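Local coordinates for putative fructose-bisphosphate aldolase (Coccidioides immitis, PDB 3PM6), which is a putative class II aldolase with a TIM-barrel fold and a bound zinc ion, its precise role not established, at residues P30-Y35 against R252-E257; G152-G157 against F192-G197; I185-P190 against G223-G228; H227-F232 against A246-N251; E235-C240 against M290-S295. All blocks are in the same frame, centred on the assembly; numbering follows the deposited sequence.

Contact 1: residues P30-Y35 against R252-E257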
# COMPACT_ATOMS: atom_id res chain seq x y z
N PRO A 30 -14.15 -14.95 -3.54
CA PRO A 30 -14.46 -13.54 -3.30
C PRO A 30 -13.39 -12.68 -3.96
O PRO A 30 -12.23 -12.86 -3.67
CB PRO A 30 -14.37 -13.40 -1.77
CG PRO A 30 -13.45 -14.55 -1.31
CD PRO A 30 -13.55 -15.64 -2.37
N ALA A 31 -13.78 -11.78 -4.86
CA ALA A 31 -12.84 -10.95 -5.63
C ALA A 31 -13.07 -9.49 -5.23
O ALA A 31 -13.98 -8.83 -5.74
CB ALA A 31 -13.06 -11.15 -7.13
N ILE A 32 -12.28 -9.00 -4.30
CA ILE A 32 -12.58 -7.75 -3.61
C ILE A 32 -11.74 -6.64 -4.17
O ILE A 32 -10.50 -6.71 -4.10
CB ILE A 32 -12.24 -7.89 -2.07
CG1 ILE A 32 -12.81 -9.20 -1.51
CG2 ILE A 32 -12.67 -6.65 -1.29
CD1 ILE A 32 -14.32 -9.32 -1.62
N CYS A 33 -12.40 -5.63 -4.74
CA CYS A 33 -11.76 -4.43 -5.18
C CYS A 33 -11.27 -3.62 -4.03
O CYS A 33 -12.01 -3.34 -3.07
CB CYS A 33 -12.73 -3.55 -5.98
SG CYS A 33 -13.36 -4.43 -7.39
N VAL A 34 -10.03 -3.16 -4.14
CA VAL A 34 -9.47 -2.28 -3.11
C VAL A 34 -8.70 -1.15 -3.76
O VAL A 34 -8.33 -1.27 -4.94
CB VAL A 34 -8.50 -3.03 -2.17
CG1 VAL A 34 -9.24 -4.04 -1.30
CG2 VAL A 34 -7.37 -3.66 -2.94
N TYR A 35 -8.44 -0.09 -2.98
CA TYR A 35 -7.78 1.14 -3.45
C TYR A 35 -6.56 1.49 -2.62
O TYR A 35 -5.91 2.52 -2.86
CB TYR A 35 -8.72 2.35 -3.30
CG TYR A 35 -9.99 2.27 -4.10
CD1 TYR A 35 -10.05 2.71 -5.42
CD2 TYR A 35 -11.13 1.74 -3.51
CE1 TYR A 35 -11.27 2.64 -6.13
CE2 TYR A 35 -12.31 1.66 -4.20
CZ TYR A 35 -12.39 2.12 -5.49
OH TYR A 35 -13.60 1.98 -6.11
N ARG A 252 -18.07 -1.57 -3.33
CA ARG A 252 -18.76 -0.71 -2.35
C ARG A 252 -19.11 -1.42 -1.03
O ARG A 252 -18.98 -0.82 0.05
CB ARG A 252 -20.03 -0.12 -2.96
N ALA A 253 -19.53 -2.69 -1.12
CA ALA A 253 -19.88 -3.46 0.07
C ALA A 253 -18.75 -3.39 1.08
O ALA A 253 -18.99 -3.35 2.32
CB ALA A 253 -20.20 -4.94 -0.31
N VAL A 254 -17.53 -3.36 0.55
CA VAL A 254 -16.34 -3.35 1.39
C VAL A 254 -15.84 -1.93 1.62
O VAL A 254 -15.72 -1.51 2.76
CB VAL A 254 -15.23 -4.30 0.83
CG1 VAL A 254 -13.89 -4.10 1.60
CG2 VAL A 254 -15.72 -5.76 0.91
N ASN A 255 -15.61 -1.18 0.54
CA ASN A 255 -15.03 0.16 0.66
C ASN A 255 -15.90 1.24 1.22
O ASN A 255 -15.38 2.28 1.58
CB ASN A 255 -14.42 0.60 -0.65
CG ASN A 255 -13.29 -0.28 -1.04
OD1 ASN A 255 -12.30 -0.34 -0.32
ND2 ASN A 255 -13.47 -1.07 -2.10
N ASN A 256 -17.21 1.02 1.30
CA ASN A 256 -18.07 1.95 2.00
C ASN A 256 -17.73 1.97 3.49
O ASN A 256 -17.90 2.98 4.13
CB ASN A 256 -19.55 1.65 1.80
CG ASN A 256 -20.10 2.21 0.47
OD1 ASN A 256 -19.43 2.99 -0.23
ND2 ASN A 256 -21.32 1.79 0.12
N GLU A 257 -17.24 0.85 4.03
CA GLU A 257 -16.83 0.77 5.44
C GLU A 257 -15.65 1.69 5.73
O GLU A 257 -15.57 2.28 6.82
CB GLU A 257 -16.46 -0.66 5.84
CG GLU A 257 -17.63 -1.65 5.79
CD GLU A 257 -18.81 -1.22 6.66
OE1 GLU A 257 -18.75 -1.38 7.88
OE2 GLU A 257 -19.82 -0.73 6.13
O HOH W 1 -9.53 -0.39 -0.36

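Contact 2: residues G152-G157 against F192-G197. With ZN (zinc ion), chain S.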
# COMPACT_ATOMS: atom_id res chain seq x y z
N GLY A 152 -20.62 -8.55 -23.54
CA GLY A 152 -21.86 -7.76 -23.48
C GLY A 152 -21.48 -6.41 -22.95
O GLY A 152 -20.31 -6.05 -23.05
N ARG A 153 -22.44 -5.66 -22.42
CA ARG A 153 -22.16 -4.37 -21.79
C ARG A 153 -23.03 -4.16 -20.54
O ARG A 153 -24.22 -3.87 -20.64
CB ARG A 153 -22.38 -3.20 -22.75
CG ARG A 153 -21.78 -1.89 -22.23
CD ARG A 153 -22.06 -0.75 -23.22
NE ARG A 153 -21.40 -1.07 -24.48
CZ ARG A 153 -21.93 -0.88 -25.69
NH1 ARG A 153 -23.16 -0.37 -25.82
NH2 ARG A 153 -21.21 -1.19 -26.76
N ILE A 154 -22.39 -4.33 -19.38
CA ILE A 154 -22.92 -3.93 -18.10
C ILE A 154 -22.93 -2.41 -18.03
O ILE A 154 -21.95 -1.73 -18.39
CB ILE A 154 -22.11 -4.60 -16.92
CG1 ILE A 154 -22.18 -6.13 -17.04
CG2 ILE A 154 -22.69 -4.18 -15.57
CD1 ILE A 154 -21.13 -6.89 -16.20
N GLU A 155 -24.06 -1.86 -17.60
CA GLU A 155 -24.19 -0.41 -17.48
C GLU A 155 -23.72 0.09 -16.14
O GLU A 155 -23.69 -0.65 -15.16
CB GLU A 155 -25.64 -0.00 -17.70
CG GLU A 155 -26.11 -0.25 -19.14
CD GLU A 155 -27.53 0.25 -19.38
OE1 GLU A 155 -28.46 -0.57 -19.25
OE2 GLU A 155 -27.69 1.45 -19.70
N GLY A 156 -23.38 1.36 -16.07
CA GLY A 156 -23.08 1.99 -14.77
C GLY A 156 -21.59 2.27 -14.60
O GLY A 156 -20.75 1.84 -15.40
N GLY A 157 -21.28 3.02 -13.55
CA GLY A 157 -19.91 3.36 -13.24
C GLY A 157 -19.68 3.15 -11.75
O GLY A 157 -20.65 3.02 -10.97
N PHE A 192 -26.42 -9.86 -17.49
CA PHE A 192 -27.67 -10.59 -17.45
C PHE A 192 -28.67 -9.90 -16.55
O PHE A 192 -29.51 -10.56 -15.96
CB PHE A 192 -27.45 -12.08 -17.09
CG PHE A 192 -26.94 -12.30 -15.68
CD1 PHE A 192 -25.60 -12.03 -15.36
CD2 PHE A 192 -27.80 -12.80 -14.68
CE1 PHE A 192 -25.12 -12.23 -14.07
CE2 PHE A 192 -27.32 -13.03 -13.36
CZ PHE A 192 -26.00 -12.74 -13.05
N GLY A 193 -28.57 -8.57 -16.45
CA GLY A 193 -29.45 -7.75 -15.60
C GLY A 193 -28.71 -7.07 -14.45
O GLY A 193 -29.21 -6.11 -13.84
N ASN A 194 -27.51 -7.55 -14.16
CA ASN A 194 -26.64 -6.88 -13.20
C ASN A 194 -26.18 -5.50 -13.73
O ASN A 194 -26.22 -5.23 -14.94
CB ASN A 194 -25.46 -7.75 -12.78
CG ASN A 194 -24.70 -8.33 -13.96
OD1 ASN A 194 -25.24 -8.49 -15.06
ND2 ASN A 194 -23.45 -8.68 -13.72
N VAL A 195 -25.81 -4.62 -12.79
CA VAL A 195 -25.52 -3.21 -13.06
C VAL A 195 -24.40 -2.84 -12.09
O VAL A 195 -24.37 -3.28 -10.91
CB VAL A 195 -26.80 -2.31 -12.78
CG1 VAL A 195 -26.44 -0.90 -12.54
CG2 VAL A 195 -27.77 -2.34 -13.90
N HIS A 196 -23.44 -2.07 -12.58
CA HIS A 196 -22.47 -1.43 -11.68
C HIS A 196 -23.13 -0.26 -10.98
O HIS A 196 -23.91 0.47 -11.59
CB HIS A 196 -21.25 -0.94 -12.47
CG HIS A 196 -20.35 -2.03 -12.93
ND1 HIS A 196 -19.97 -2.18 -14.25
CD2 HIS A 196 -19.75 -3.04 -12.25
CE1 HIS A 196 -19.15 -3.22 -14.36
NE2 HIS A 196 -19.01 -3.76 -13.16
N GLY A 197 -22.77 -0.05 -9.71
CA GLY A 197 -23.36 1.03 -8.89
C GLY A 197 -24.77 0.77 -8.40
O GLY A 197 -25.21 -0.36 -8.29
ZN ZN S . -17.36 -4.95 -12.34
O HOH W 2 -20.39 -0.65 -16.26
O HOH W 3 -26.36 -3.34 -16.93
O HOH W 4 -23.97 3.86 -12.00

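Contact 3: residues I185-P190 against G223-G228. With ZN (zinc ion), chain S.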
# COMPACT_ATOMS: atom_id res chain seq x y z
N ILE A 185 -9.93 -16.40 -23.91
CA ILE A 185 -10.13 -15.90 -22.52
C ILE A 185 -10.30 -17.07 -21.58
O ILE A 185 -10.67 -18.12 -22.02
CB ILE A 185 -11.41 -15.09 -22.38
CG1 ILE A 185 -12.57 -16.00 -22.76
CG2 ILE A 185 -11.31 -13.84 -23.18
CD1 ILE A 185 -13.83 -15.29 -23.05
N ASN A 186 -10.05 -16.88 -20.29
CA ASN A 186 -10.28 -17.94 -19.32
C ASN A 186 -11.62 -17.79 -18.63
O ASN A 186 -12.29 -18.79 -18.38
CB ASN A 186 -9.18 -17.96 -18.28
CG ASN A 186 -7.80 -18.12 -18.91
OD1 ASN A 186 -7.02 -17.15 -18.99
ND2 ASN A 186 -7.51 -19.34 -19.38
N TRP A 187 -12.01 -16.55 -18.33
CA TRP A 187 -13.26 -16.25 -17.61
C TRP A 187 -14.13 -15.25 -18.37
O TRP A 187 -13.61 -14.44 -19.12
CB TRP A 187 -12.95 -15.69 -16.22
CG TRP A 187 -11.87 -16.45 -15.49
CD1 TRP A 187 -11.65 -17.80 -15.50
CD2 TRP A 187 -10.90 -15.90 -14.57
NE1 TRP A 187 -10.57 -18.12 -14.69
CE2 TRP A 187 -10.10 -16.97 -14.12
CE3 TRP A 187 -10.63 -14.61 -14.12
CZ2 TRP A 187 -9.07 -16.79 -13.21
CZ3 TRP A 187 -9.59 -14.43 -13.22
CH2 TRP A 187 -8.82 -15.51 -12.78
N LEU A 188 -15.44 -15.32 -18.18
CA LEU A 188 -16.42 -14.45 -18.83
C LEU A 188 -17.25 -13.75 -17.77
O LEU A 188 -17.65 -14.37 -16.80
CB LEU A 188 -17.36 -15.27 -19.72
CG LEU A 188 -16.95 -15.65 -21.16
CD1 LEU A 188 -18.08 -16.33 -21.89
CD2 LEU A 188 -16.52 -14.41 -21.95
N ALA A 189 -17.50 -12.45 -17.97
CA ALA A 189 -18.33 -11.62 -17.10
C ALA A 189 -19.61 -11.35 -17.84
O ALA A 189 -19.66 -10.46 -18.69
CB ALA A 189 -17.62 -10.30 -16.80
N PRO A 190 -20.66 -12.15 -17.57
CA PRO A 190 -21.84 -11.93 -18.40
C PRO A 190 -22.68 -10.74 -17.93
O PRO A 190 -22.71 -10.43 -16.74
CB PRO A 190 -22.63 -13.25 -18.28
CG PRO A 190 -22.14 -13.92 -16.93
CD PRO A 190 -20.70 -13.42 -16.79
N GLY A 223 -14.79 -20.06 -16.86
CA GLY A 223 -15.37 -19.68 -15.55
C GLY A 223 -16.29 -18.46 -15.70
O GLY A 223 -16.14 -17.68 -16.63
N LEU A 224 -17.28 -18.33 -14.83
CA LEU A 224 -18.24 -17.24 -14.97
C LEU A 224 -18.06 -16.30 -13.81
O LEU A 224 -17.89 -16.75 -12.69
CB LEU A 224 -19.67 -17.78 -15.02
CG LEU A 224 -20.01 -18.64 -16.24
CD1 LEU A 224 -21.46 -19.15 -16.16
CD2 LEU A 224 -19.79 -17.87 -17.55
N VAL A 225 -18.11 -15.00 -14.10
CA VAL A 225 -17.72 -13.95 -13.17
C VAL A 225 -18.89 -13.01 -12.99
O VAL A 225 -19.42 -12.45 -13.97
CB VAL A 225 -16.45 -13.17 -13.67
CG1 VAL A 225 -15.96 -12.17 -12.63
CG2 VAL A 225 -15.33 -14.18 -13.96
N LEU A 226 -19.26 -12.82 -11.72
CA LEU A 226 -20.38 -11.98 -11.33
C LEU A 226 -19.89 -10.57 -11.01
O LEU A 226 -19.06 -10.36 -10.11
CB LEU A 226 -21.10 -12.58 -10.11
CG LEU A 226 -22.35 -11.83 -9.58
CD1 LEU A 226 -23.39 -11.59 -10.66
CD2 LEU A 226 -22.99 -12.57 -8.42
N HIS A 227 -20.44 -9.61 -11.73
CA HIS A 227 -20.21 -8.17 -11.51
C HIS A 227 -21.49 -7.51 -11.02
O HIS A 227 -22.59 -8.05 -11.26
CB HIS A 227 -19.83 -7.50 -12.84
CG HIS A 227 -18.43 -7.79 -13.28
ND1 HIS A 227 -17.42 -6.87 -13.18
CD2 HIS A 227 -17.87 -8.92 -13.78
CE1 HIS A 227 -16.29 -7.41 -13.60
NE2 HIS A 227 -16.53 -8.65 -13.98
N GLY A 228 -21.34 -6.34 -10.37
CA GLY A 228 -22.44 -5.59 -9.82
C GLY A 228 -23.17 -6.24 -8.63
O GLY A 228 -24.37 -6.02 -8.42
ZN ZN S . -17.36 -4.95 -12.34
O HOH W 5 -21.07 -10.55 -14.46

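Contact 4: residues H227-F232 against A246-N251. With ZN (zinc ion), chain S.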
# COMPACT_ATOMS: atom_id res chain seq x y z
N HIS A 227 -20.44 -9.61 -11.73
CA HIS A 227 -20.21 -8.17 -11.51
C HIS A 227 -21.49 -7.51 -11.02
O HIS A 227 -22.59 -8.05 -11.26
CB HIS A 227 -19.83 -7.50 -12.84
CG HIS A 227 -18.43 -7.79 -13.28
ND1 HIS A 227 -17.42 -6.87 -13.18
CD2 HIS A 227 -17.87 -8.92 -13.78
CE1 HIS A 227 -16.29 -7.41 -13.60
NE2 HIS A 227 -16.53 -8.65 -13.98
N GLY A 228 -21.34 -6.34 -10.37
CA GLY A 228 -22.44 -5.59 -9.82
C GLY A 228 -23.17 -6.24 -8.63
O GLY A 228 -24.37 -6.02 -8.42
N ALA A 229 -22.41 -6.98 -7.84
CA ALA A 229 -22.94 -7.82 -6.80
C ALA A 229 -23.04 -7.16 -5.41
O ALA A 229 -23.54 -7.77 -4.46
CB ALA A 229 -22.09 -9.11 -6.74
N ASP A 230 -22.59 -5.91 -5.28
CA ASP A 230 -22.48 -5.25 -3.98
C ASP A 230 -23.71 -5.40 -3.06
O ASP A 230 -23.55 -5.81 -1.89
CB ASP A 230 -22.12 -3.77 -4.15
CG ASP A 230 -20.64 -3.57 -4.35
OD1 ASP A 230 -19.87 -4.23 -3.63
OD2 ASP A 230 -20.25 -2.72 -5.19
N PRO A 231 -24.93 -5.09 -3.56
CA PRO A 231 -26.12 -5.16 -2.72
C PRO A 231 -26.76 -6.56 -2.72
O PRO A 231 -27.90 -6.68 -2.27
CB PRO A 231 -27.09 -4.19 -3.42
CG PRO A 231 -26.74 -4.36 -4.89
CD PRO A 231 -25.26 -4.68 -4.95
N PHE A 232 -26.05 -7.59 -3.21
CA PHE A 232 -26.64 -8.93 -3.33
C PHE A 232 -26.77 -9.62 -1.95
O PHE A 232 -26.06 -9.31 -0.97
CB PHE A 232 -25.86 -9.83 -4.33
CG PHE A 232 -26.05 -9.46 -5.79
CD1 PHE A 232 -26.74 -8.32 -6.17
CD2 PHE A 232 -25.51 -10.26 -6.79
CE1 PHE A 232 -26.94 -7.99 -7.52
CE2 PHE A 232 -25.66 -9.92 -8.17
CZ PHE A 232 -26.36 -8.77 -8.53
N ALA A 246 -18.32 -18.59 -10.55
CA ALA A 246 -17.21 -19.09 -9.76
C ALA A 246 -16.36 -17.98 -9.17
O ALA A 246 -15.44 -18.25 -8.41
CB ALA A 246 -16.31 -20.03 -10.61
N LYS A 247 -16.65 -16.75 -9.55
CA LYS A 247 -15.92 -15.59 -9.07
C LYS A 247 -16.94 -14.49 -8.85
O LYS A 247 -17.72 -14.16 -9.77
CB LYS A 247 -14.86 -15.15 -10.09
CG LYS A 247 -14.03 -13.88 -9.71
CD LYS A 247 -12.94 -13.66 -10.77
CE LYS A 247 -12.20 -12.34 -10.64
NZ LYS A 247 -12.87 -11.24 -11.41
N VAL A 248 -16.95 -13.95 -7.63
CA VAL A 248 -17.84 -12.84 -7.26
C VAL A 248 -17.03 -11.58 -6.91
O VAL A 248 -16.26 -11.56 -5.93
CB VAL A 248 -18.73 -13.24 -6.05
CG1 VAL A 248 -19.47 -12.03 -5.48
CG2 VAL A 248 -19.68 -14.38 -6.43
N ASN A 249 -17.24 -10.53 -7.72
CA ASN A 249 -16.62 -9.23 -7.54
C ASN A 249 -17.41 -8.35 -6.59
O ASN A 249 -18.64 -8.20 -6.74
CB ASN A 249 -16.51 -8.47 -8.89
CG ASN A 249 -15.49 -9.09 -9.84
OD1 ASN A 249 -15.00 -10.21 -9.60
ND2 ASN A 249 -15.15 -8.38 -10.90
N VAL A 250 -16.67 -7.66 -5.74
CA VAL A 250 -17.24 -6.82 -4.72
C VAL A 250 -16.45 -5.53 -4.67
O VAL A 250 -15.24 -5.54 -4.81
CB VAL A 250 -17.13 -7.50 -3.34
CG1 VAL A 250 -17.76 -6.64 -2.28
CG2 VAL A 250 -17.81 -8.86 -3.38
N ASN A 251 -17.14 -4.43 -4.44
CA ASN A 251 -16.45 -3.16 -4.25
C ASN A 251 -17.02 -2.35 -3.06
O ASN A 251 -16.48 -2.42 -1.94
CB ASN A 251 -16.46 -2.34 -5.57
CG ASN A 251 -15.70 -1.04 -5.42
OD1 ASN A 251 -15.12 -0.79 -4.37
ND2 ASN A 251 -15.70 -0.19 -6.46
ZN ZN S . -17.36 -4.95 -12.34

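Contact 5: residues E235-C240 against M290-S295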
# COMPACT_ATOMS: atom_id res chain seq x y z
N GLU A 235 -29.16 -15.41 -0.86
CA GLU A 235 -30.06 -16.19 -1.72
C GLU A 235 -29.79 -15.88 -3.20
O GLU A 235 -29.78 -16.78 -4.05
CB GLU A 235 -31.52 -15.95 -1.32
CG GLU A 235 -31.91 -16.58 0.07
CD GLU A 235 -31.66 -15.68 1.29
OE1 GLU A 235 -30.88 -14.70 1.22
OE2 GLU A 235 -32.26 -15.96 2.36
N ILE A 236 -29.53 -14.61 -3.51
CA ILE A 236 -29.11 -14.21 -4.88
C ILE A 236 -27.76 -14.85 -5.28
O ILE A 236 -27.63 -15.39 -6.38
CB ILE A 236 -29.03 -12.69 -5.04
CG1 ILE A 236 -30.43 -12.10 -4.95
CG2 ILE A 236 -28.32 -12.31 -6.38
CD1 ILE A 236 -30.45 -10.54 -4.84
N PHE A 237 -26.80 -14.80 -4.38
CA PHE A 237 -25.52 -15.45 -4.60
C PHE A 237 -25.71 -16.94 -4.88
O PHE A 237 -25.15 -17.44 -5.86
CB PHE A 237 -24.56 -15.22 -3.42
CG PHE A 237 -24.00 -13.80 -3.33
CD1 PHE A 237 -23.28 -13.21 -4.41
CD2 PHE A 237 -24.12 -13.08 -2.13
CE1 PHE A 237 -22.72 -11.90 -4.30
CE2 PHE A 237 -23.57 -11.76 -2.01
CZ PHE A 237 -22.87 -11.17 -3.11
N GLU A 238 -26.50 -17.62 -4.05
CA GLU A 238 -26.75 -19.05 -4.24
C GLU A 238 -27.31 -19.33 -5.64
O GLU A 238 -26.84 -20.22 -6.32
CB GLU A 238 -27.67 -19.65 -3.14
CG GLU A 238 -27.10 -19.73 -1.69
CD GLU A 238 -25.67 -20.33 -1.61
OE1 GLU A 238 -25.29 -21.14 -2.50
OE2 GLU A 238 -24.91 -20.00 -0.66
N LYS A 239 -28.28 -18.53 -6.08
CA LYS A 239 -28.87 -18.68 -7.41
C LYS A 239 -27.81 -18.56 -8.52
O LYS A 239 -27.80 -19.36 -9.44
CB LYS A 239 -30.01 -17.67 -7.61
CG LYS A 239 -31.29 -18.03 -6.86
CD LYS A 239 -32.37 -16.96 -6.94
CE LYS A 239 -33.57 -17.44 -6.12
NZ LYS A 239 -34.37 -16.37 -5.46
N CYS A 240 -26.91 -17.58 -8.39
CA CYS A 240 -25.85 -17.35 -9.38
C CYS A 240 -24.81 -18.46 -9.41
O CYS A 240 -24.46 -18.93 -10.47
CB CYS A 240 -25.15 -16.00 -9.15
SG CYS A 240 -26.23 -14.57 -9.36
N MET A 290 -17.59 -13.82 2.22
CA MET A 290 -17.04 -15.18 2.20
C MET A 290 -18.06 -16.24 2.67
O MET A 290 -18.23 -17.30 2.05
CB MET A 290 -15.76 -15.23 3.05
CG MET A 290 -14.55 -14.55 2.38
SD MET A 290 -13.12 -14.26 3.45
CE MET A 290 -11.87 -13.84 2.16
N ASP A 291 -18.76 -15.93 3.76
CA ASP A 291 -19.83 -16.79 4.26
C ASP A 291 -20.97 -16.92 3.23
O ASP A 291 -21.39 -18.02 2.90
CB ASP A 291 -20.36 -16.24 5.59
CG ASP A 291 -19.39 -16.48 6.74
OD1 ASP A 291 -18.55 -17.40 6.62
OD2 ASP A 291 -19.48 -15.78 7.77
N MET A 292 -21.40 -15.79 2.69
CA MET A 292 -22.52 -15.75 1.75
C MET A 292 -22.20 -16.59 0.52
O MET A 292 -23.06 -17.30 0.01
CB MET A 292 -22.82 -14.31 1.30
CG MET A 292 -23.42 -13.41 2.39
SD MET A 292 -24.27 -11.97 1.69
CE MET A 292 -25.06 -11.41 3.18
N ILE A 293 -20.96 -16.53 0.05
CA ILE A 293 -20.66 -17.24 -1.19
C ILE A 293 -20.00 -18.61 -0.95
O ILE A 293 -19.49 -19.24 -1.88
CB ILE A 293 -19.85 -16.36 -2.17
CG1 ILE A 293 -18.41 -16.17 -1.71
CG2 ILE A 293 -20.60 -15.02 -2.42
CD1 ILE A 293 -17.60 -15.20 -2.61
N ASP A 294 -20.01 -19.05 0.32
CA ASP A 294 -19.53 -20.39 0.73
C ASP A 294 -18.06 -20.64 0.47
O ASP A 294 -17.68 -21.76 0.22
CB ASP A 294 -20.37 -21.51 0.08
CG ASP A 294 -21.85 -21.34 0.29
OD1 ASP A 294 -22.28 -21.03 1.44
OD2 ASP A 294 -22.60 -21.48 -0.70
N SER A 295 -17.23 -19.60 0.49
CA SER A 295 -15.80 -19.79 0.33
C SER A 295 -15.16 -20.03 1.71
O SER A 295 -14.03 -20.50 1.82
CB SER A 295 -15.17 -18.60 -0.39
OG SER A 295 -15.15 -17.45 0.44

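Contact 1: residues P30-Y35 against R252-E257
Set anti to its own carbonyl carbon (chi1 -63°), the CG of N255 swings its amide off the helix toward the backbone of C33, while V254 sends CG1 anti to its backbone N (chi1 171°), which leaves CG1 and CG2 both near CG2 of I32. The amide of N255 then serves two backbone groups. ND2 donates to C33 O at 2.9 Å, with C33 O nearly in the amide plane but ND2 well above the carbonyl plane; OD1 takes a hydrogen bond from a water that also accepts one from Y35 N. In this TIM barrel the first strand thus meets the helix that directly follows the last strand, just past the point where the sheet closes. N251 OD1 also accepts from N255 ND2, and Y35 OH bonds to N251 ND2 and D159 O. The planes of the Y35 ring and the N255 amide are 68° apart, with CG of N255 at the ring edge, 3.8 Å from CE2 of Y35. Beside the polar group, I32 CG2 rests against V254 CG2 at 3.9 Å.

Contact 2: residues G152-G157 against F192-G197
One face of the H196 imidazole is covered by I154, whose CG2 methyl stands 3.6 Å above the ring plane and displaced toward the rim, nearest to ND1 of H196; this is a CH-pi contact. At the ring edge, in plane, a water accepts a hydrogen bond from H196 ND1 at 2.6 Å and donates to I154 O and G156 O. The two segments are loops that follow strands 146-149 and 187-188 of the TIM barrel, and they carry part of its metal site: H196 NE2 binds the zinc ion at 2.2 Å, with H91 and H227 completing the protein ligands. The water at ND1 and the zinc ion at NE2 together hold the rotation of the ring, with I154 backing one face.

The backbones run nearly parallel, 5° apart from 154-157 to 194-197, and H196 N donates to E155 O at 3.0 Å. A second water joins them beside this bond, accepting from E155 N and donating to N194 O. At G156, which has positive phi, the backbones are close, with its CA 3.6 Å from H196 O. N194 ND2, which donates to H227 O, lies 3.8 Å from CD1 of I154. Within its own loop N194 folds back, and OD1 accepts from F192 N at 3.0 Å in a nearly straight bond of 176°.

Contact 3: residues I185-P190 against G223-G228
Backbone hydrogen bonds join strand 187-188, with N186 just before it, to strand 223-226 as parallel neighbours in the TIM barrel, linked through helix 208-218 in a beta-alpha-beta crossover. G223 N donates to N186 O, L188 N to G223 O at 2.9 Å, and V225 N to L188 O at 2.8 Å, the last clearly bent (138°). CA-H...O contacts supplement these, among them A189 CA to V225 O.

Apolar contacts differ on the two faces of the sheet. On that of W187, its CB meets V225 CG2 at 3.6 Å; with CG1 of V225 anti to the backbone N (chi1 -174°), CG2 is the branch left to reach across. On the other, L188 CB lies loosely against CD2 of L224.

Water and metal contacts gather toward the ends of the strands. One water donates to P190 O and V225 O and accepts from H227 N. The H227 ring binds the zinc ion through ND1 at 2.1 Å and gives NE2 to E148. An apolar contact backs this ring, the A189 CB methyl lying 3.3 Å from H227 CD2.

Contact 4: residues H227-F232 against A246-N251
Over one face of the H227 ring sits the amide nitrogen of N249, ND2 standing 3.0 Å above the plane and nearest to CE1, toward the rim. Ring and amide planes are 61° apart, and the two side chains lie alongside each other, pointing the same way. ND2 makes no hydrogen bond to H227 NE2, since both are donors; H227 NE2 is spent on E148. A bond from K247 probably holds the amide this way round: its NZ, at the end of a largely extended chain, donates to N249 OD1 at 3.0 Å on a lone pair in the carbonyl plane, leaving the nitrogen end for the histidine. K247 NZ also forms a salt bridge with E148, so that one carboxylate ties the lysine and the histidine together.

Farther along, A229 CB rests on N249 O at 3.6 Å and on CG1 of V248. The type I turn from A229 to F232 puts D230 beside the strand end, where OD1 accepts from N251 N at 2.9 Å on its syn side. The same OD1 takes a bond from A253 N, so D230 bridges the loop after strand 223-226 of the TIM barrel to the start of helix 252-265. The positive end of that helix, together with these N-H donors, would be expected to favour a charged D230 carboxylate.

Contact 5: residues E235-C240 against M290-S295
Two carboxylates come unusually close here: E238 OE2 and D294 OD2 are 2.7 Å apart, their planes 27° from coplanar and their side chains coming from opposite directions. Such closeness suggests that one of the acids probably holds a proton, which would offset the expected repulsion. K234 would further ease the meeting, its NZ forming salt bridges with both E238 and D294 and a hydrogen bond to M292 O.

Next to this polar edge lies an aromatic contact. The CG2 methyl of I293 stands over one face of the F237 ring, 3.7 Å above its plane and displaced toward CG, in a CH-pi contact. I293 reaches it because CG1 takes the place between backbone N and carbonyl carbon (chi1 73°), which turns CG2 toward the ring. M292 comes to the edge instead: its SD is 3.8 Å from F237 CE2 and 81° off the ring normal, a Met-aromatic contact.

D294 owes its position to the way helix 271-292 stops. It has positive phi, and the bonds from S295 N to M290 O at 3.0 Å and from D294 N to D291 O at 3.1 Å close the turn as a Schellman motif, here packed against helix 234-242 on the outside of a TIM barrel.

How the contacts relate
The five contacts trace how one eight-stranded parallel barrel is closed and equipped with a metal site. Contact 3 joins two adjacent strands, 187-188 and 223-226; contact 4 brings in the last, 245-250, which pairs with strand 29-33 of contact 1 to close the ring. Contacts 2, 3 and 4 meet at the zinc ion, contact 2 giving H196 while 3 and 4 share H227; their centres lie 11 to 13 Å apart. The centres of contacts 4 and 5 are about 10 Å apart, and the two touch where F237 reaches V248 and F232. Along the chain contact 1 spans contacts 2, 3 and 4, while contact 5 interleaves with contacts 1 and 4.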